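Local atomic coordinates of carbonic anhydrase (Synechocystis sp., PDB entry 5SWC), a protein that catalyses the zinc-dependent, reversible hydration of carbon dioxide and supplies CO2 to RuBisCO inside the carboxysome. Residues 51-65 with 74-86. Residues are numbered along the deposited sequence; the frame is centred on the assembly and turned at random.
Sequences PRILFICCSDSRVDP and GDLFVIRNAGNII. With ZN (zinc ion), chain G.
Leu54, Ile56, Phe77 and Ile79 line one apolar face of two neighbouring parallel strands, 53-58 and 76-81, a face that helix 95-106 helps to cover. Leu54 CD1 meets the edge of the Phe77 ring, 3.7 Å from Phe77 CD2, and also reaches Ile79 CD1; with CG anti to the backbone N (chi1 167°), Leu54 swings this methyl over the neighbouring strand. Ile56 lies alongside Ile79 and crosses Ile86 at about a right angle, beta-branched residues suiting the extended backbone. On the other face Leu76 CD2 packs against Ile53 CB, and its CD1 approaches Pro65. Backbone bonds such as Phe55 N to Phe77 O (2.9 Å) join the strands.

Toward the polar edge, the long Arg80 side chain runs past Cys57 SG, bends at chi3 (68°) and grips Cys58 O side-on through NE and NH2, each 2.9 Å away, while Pro65 CD covers one guanidinium face. A leucine in place of Arg80 would probably leave Cys58 O without these two donors and the loop after the strand freer to shift. Cys58 SG binds zinc at 2.3 Å and accepts straight bonds from Gly83 N (3.3 Å) and Asp60 N, which may temper the thiolate's charge. Asp60, held side-on by Arg62, accepts from the zinc-bound water through OD2 (2.6 Å). This is a beta-alpha-beta unit of the beta-class carbonic anhydrase fold, its first strand ending at the zinc site completed by His117 and Cys120.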
# COMPACT_ATOMS: atom_id res chain seq x y z
N PRO A 51 -17.07 11.34 -26.25
CA PRO A 51 -16.06 12.40 -26.28
C PRO A 51 -14.86 11.96 -27.05
O PRO A 51 -14.57 10.77 -27.14
CB PRO A 51 -15.71 12.57 -24.83
CG PRO A 51 -16.00 11.22 -24.20
CD PRO A 51 -17.24 10.77 -24.91
N ARG A 52 -14.12 12.93 -27.56
CA ARG A 52 -12.91 12.55 -28.27
C ARG A 52 -11.65 13.06 -27.55
O ARG A 52 -10.56 12.62 -27.90
CB ARG A 52 -12.92 13.08 -29.69
CG ARG A 52 -14.22 12.88 -30.47
CD ARG A 52 -14.53 11.42 -30.76
NE ARG A 52 -13.37 10.53 -30.67
CZ ARG A 52 -13.44 9.23 -30.41
NH1 ARG A 52 -12.33 8.51 -30.36
NH2 ARG A 52 -14.63 8.65 -30.20
N ILE A 53 -11.83 13.86 -26.50
CA ILE A 53 -10.69 14.42 -25.76
C ILE A 53 -10.79 14.14 -24.28
O ILE A 53 -11.86 14.30 -23.67
CB ILE A 53 -10.58 15.94 -25.99
CG1 ILE A 53 -10.46 16.21 -27.50
CG2 ILE A 53 -9.43 16.54 -25.15
CD1 ILE A 53 -10.37 17.59 -27.88
N LEU A 54 -9.68 13.66 -23.66
CA LEU A 54 -9.52 13.55 -22.23
C LEU A 54 -8.76 14.77 -21.75
O LEU A 54 -7.64 15.04 -22.21
CB LEU A 54 -8.74 12.29 -21.86
CG LEU A 54 -8.24 12.20 -20.41
CD1 LEU A 54 -9.34 12.26 -19.38
CD2 LEU A 54 -7.38 10.92 -20.20
N PHE A 55 -9.42 15.58 -20.94
CA PHE A 55 -8.86 16.87 -20.50
C PHE A 55 -8.62 16.79 -19.02
O PHE A 55 -9.54 16.60 -18.23
CB PHE A 55 -9.86 18.02 -20.85
CG PHE A 55 -9.26 19.37 -20.92
CD1 PHE A 55 -9.08 20.13 -19.78
CD2 PHE A 55 -8.92 19.90 -22.14
CE1 PHE A 55 -8.51 21.39 -19.88
CE2 PHE A 55 -8.35 21.18 -22.23
CZ PHE A 55 -8.16 21.89 -21.07
N ILE A 56 -7.36 16.90 -18.61
CA ILE A 56 -6.94 16.80 -17.22
C ILE A 56 -6.58 18.19 -16.77
O ILE A 56 -5.70 18.82 -17.40
CB ILE A 56 -5.72 15.86 -17.09
CG1 ILE A 56 -6.06 14.47 -17.56
CG2 ILE A 56 -5.17 15.89 -15.67
CD1 ILE A 56 -4.87 13.64 -18.03
N CYS A 57 -7.22 18.71 -15.74
CA CYS A 57 -6.91 20.06 -15.32
C CYS A 57 -7.08 20.24 -13.83
O CYS A 57 -7.44 19.30 -13.11
CB CYS A 57 -7.77 21.04 -16.12
SG CYS A 57 -9.50 21.12 -15.72
N CYS A 58 -6.76 21.41 -13.33
CA CYS A 58 -6.84 21.64 -11.90
C CYS A 58 -8.24 21.86 -11.42
O CYS A 58 -9.10 22.39 -12.13
CB CYS A 58 -5.94 22.83 -11.54
SG CYS A 58 -5.66 23.08 -9.74
N SER A 59 -8.47 21.52 -10.17
CA SER A 59 -9.73 21.81 -9.46
C SER A 59 -9.99 23.28 -9.24
O SER A 59 -11.11 23.69 -8.98
CB SER A 59 -9.73 21.12 -8.10
OG SER A 59 -9.68 19.72 -8.21
N ASP A 60 -8.95 24.10 -9.38
CA ASP A 60 -9.02 25.55 -9.20
C ASP A 60 -10.29 26.12 -9.85
O ASP A 60 -10.56 25.88 -11.04
CB ASP A 60 -7.76 26.16 -9.83
CG ASP A 60 -7.57 27.62 -9.47
OD1 ASP A 60 -8.41 28.47 -9.80
OD2 ASP A 60 -6.49 27.92 -8.91
N SER A 61 -11.00 26.92 -9.09
CA SER A 61 -12.28 27.47 -9.55
C SER A 61 -12.18 28.44 -10.69
O SER A 61 -13.18 28.78 -11.33
CB SER A 61 -13.02 28.08 -8.39
OG SER A 61 -12.35 29.23 -7.91
N ARG A 62 -10.97 28.91 -10.96
CA ARG A 62 -10.72 29.87 -12.03
C ARG A 62 -10.58 29.20 -13.38
O ARG A 62 -10.50 29.89 -14.40
CB ARG A 62 -9.50 30.74 -11.73
CG ARG A 62 -9.63 31.50 -10.43
CD ARG A 62 -8.34 32.13 -10.00
NE ARG A 62 -7.39 31.15 -9.53
CZ ARG A 62 -6.22 31.43 -8.98
NH1 ARG A 62 -5.81 32.69 -8.92
NH2 ARG A 62 -5.42 30.48 -8.55
N VAL A 63 -10.53 27.88 -13.39
CA VAL A 63 -10.36 27.11 -14.61
C VAL A 63 -11.67 26.44 -15.00
O VAL A 63 -12.32 25.76 -14.18
CB VAL A 63 -9.27 26.02 -14.39
CG1 VAL A 63 -9.13 25.17 -15.65
CG2 VAL A 63 -7.96 26.63 -13.97
N ASP A 64 -12.11 26.65 -16.24
CA ASP A 64 -13.32 26.00 -16.75
C ASP A 64 -12.97 25.46 -18.15
O ASP A 64 -12.92 26.23 -19.11
CB ASP A 64 -14.48 26.97 -16.78
CG ASP A 64 -15.79 26.32 -17.35
OD1 ASP A 64 -15.69 25.29 -18.05
OD2 ASP A 64 -16.88 26.88 -17.11
N PRO A 65 -12.70 24.17 -18.29
CA PRO A 65 -12.18 23.66 -19.56
C PRO A 65 -13.16 23.83 -20.70
O PRO A 65 -12.75 24.10 -21.84
CB PRO A 65 -11.93 22.17 -19.30
CG PRO A 65 -12.27 21.95 -17.95
CD PRO A 65 -12.72 23.14 -17.24
N GLY A 74 -20.59 17.00 -24.12
CA GLY A 74 -20.30 15.76 -24.80
C GLY A 74 -18.89 15.71 -25.37
O GLY A 74 -18.44 14.65 -25.80
N ASP A 75 -18.21 16.83 -25.43
CA ASP A 75 -16.90 16.88 -26.08
C ASP A 75 -15.74 16.45 -25.20
O ASP A 75 -14.80 15.82 -25.71
CB ASP A 75 -16.62 18.30 -26.59
CG ASP A 75 -17.45 18.72 -27.80
OD1 ASP A 75 -18.20 17.93 -28.39
OD2 ASP A 75 -17.28 19.92 -28.19
N LEU A 76 -15.73 16.87 -23.93
CA LEU A 76 -14.55 16.72 -23.06
C LEU A 76 -14.87 15.82 -21.90
O LEU A 76 -15.78 16.13 -21.10
CB LEU A 76 -14.11 18.07 -22.49
CG LEU A 76 -13.79 19.19 -23.50
CD1 LEU A 76 -13.22 20.38 -22.73
CD2 LEU A 76 -12.81 18.74 -24.55
N PHE A 77 -14.13 14.73 -21.78
CA PHE A 77 -14.18 13.87 -20.59
C PHE A 77 -13.11 14.44 -19.67
O PHE A 77 -11.96 14.57 -20.10
CB PHE A 77 -13.87 12.44 -20.99
CG PHE A 77 -13.96 11.43 -19.89
CD1 PHE A 77 -15.11 10.70 -19.67
CD2 PHE A 77 -12.85 11.15 -19.10
CE1 PHE A 77 -15.16 9.74 -18.66
CE2 PHE A 77 -12.92 10.14 -18.08
CZ PHE A 77 -14.05 9.47 -17.90
N VAL A 78 -13.44 14.81 -18.45
CA VAL A 78 -12.60 15.70 -17.65
C VAL A 78 -12.19 15.07 -16.32
O VAL A 78 -13.05 14.58 -15.56
CB VAL A 78 -13.31 17.03 -17.38
CG1 VAL A 78 -12.44 17.92 -16.55
CG2 VAL A 78 -13.66 17.73 -18.70
N ILE A 79 -10.91 15.10 -16.01
CA ILE A 79 -10.36 14.77 -14.71
C ILE A 79 -9.93 16.05 -14.04
O ILE A 79 -9.20 16.82 -14.68
CB ILE A 79 -9.15 13.83 -14.86
CG1 ILE A 79 -9.59 12.46 -15.41
CG2 ILE A 79 -8.36 13.72 -13.57
CD1 ILE A 79 -8.44 11.54 -15.78
N ARG A 80 -10.35 16.30 -12.80
CA ARG A 80 -9.86 17.47 -12.08
C ARG A 80 -9.44 17.14 -10.69
O ARG A 80 -10.18 16.50 -9.94
CB ARG A 80 -10.95 18.57 -11.99
CG ARG A 80 -11.40 19.03 -13.36
CD ARG A 80 -12.39 20.17 -13.37
NE ARG A 80 -11.76 21.40 -12.91
CZ ARG A 80 -12.36 22.59 -12.86
NH1 ARG A 80 -13.60 22.76 -13.31
NH2 ARG A 80 -11.70 23.61 -12.33
N ASN A 81 -8.23 17.56 -10.35
CA ASN A 81 -7.65 17.41 -9.01
C ASN A 81 -6.77 18.61 -8.72
O ASN A 81 -6.58 19.47 -9.61
CB ASN A 81 -6.92 16.07 -8.86
CG ASN A 81 -5.78 15.93 -9.81
OD1 ASN A 81 -5.05 16.86 -10.07
ND2 ASN A 81 -5.60 14.75 -10.34
N ALA A 82 -6.23 18.70 -7.50
CA ALA A 82 -5.43 19.87 -7.14
C ALA A 82 -4.05 19.71 -7.75
O ALA A 82 -3.25 18.86 -7.39
CB ALA A 82 -5.35 20.02 -5.63
N GLY A 83 -3.74 20.55 -8.72
CA GLY A 83 -2.46 20.50 -9.40
C GLY A 83 -2.41 19.75 -10.72
O GLY A 83 -1.34 19.66 -11.33
N ASN A 84 -3.54 19.20 -11.16
CA ASN A 84 -3.58 18.50 -12.45
C ASN A 84 -2.49 17.44 -12.57
O ASN A 84 -1.77 17.36 -13.56
CB ASN A 84 -3.65 19.47 -13.67
CG ASN A 84 -2.58 20.54 -13.69
OD1 ASN A 84 -2.84 21.67 -13.21
ND2 ASN A 84 -1.44 20.26 -14.30
N ILE A 85 -2.45 16.60 -11.53
CA ILE A 85 -1.41 15.58 -11.40
C ILE A 85 -1.96 14.20 -11.75
O ILE A 85 -3.07 13.83 -11.36
CB ILE A 85 -0.87 15.60 -9.93
CG1 ILE A 85 -0.01 16.83 -9.76
CG2 ILE A 85 -0.10 14.33 -9.62
CD1 ILE A 85 0.21 17.20 -8.33
N ILE A 86 -1.16 13.44 -12.50
CA ILE A 86 -1.43 12.02 -12.80
C ILE A 86 -0.28 11.22 -12.21
O ILE A 86 0.83 11.28 -12.72
CB ILE A 86 -1.54 11.76 -14.29
CG1 ILE A 86 -2.68 12.62 -14.91
CG2 ILE A 86 -1.79 10.25 -14.53
CD1 ILE A 86 -4.04 12.27 -14.46
ZN ZN G . -4.19 24.83 -9.68
O HOH W 1 -14.60 15.50 -28.29
O HOH W 2 -4.76 26.12 -8.13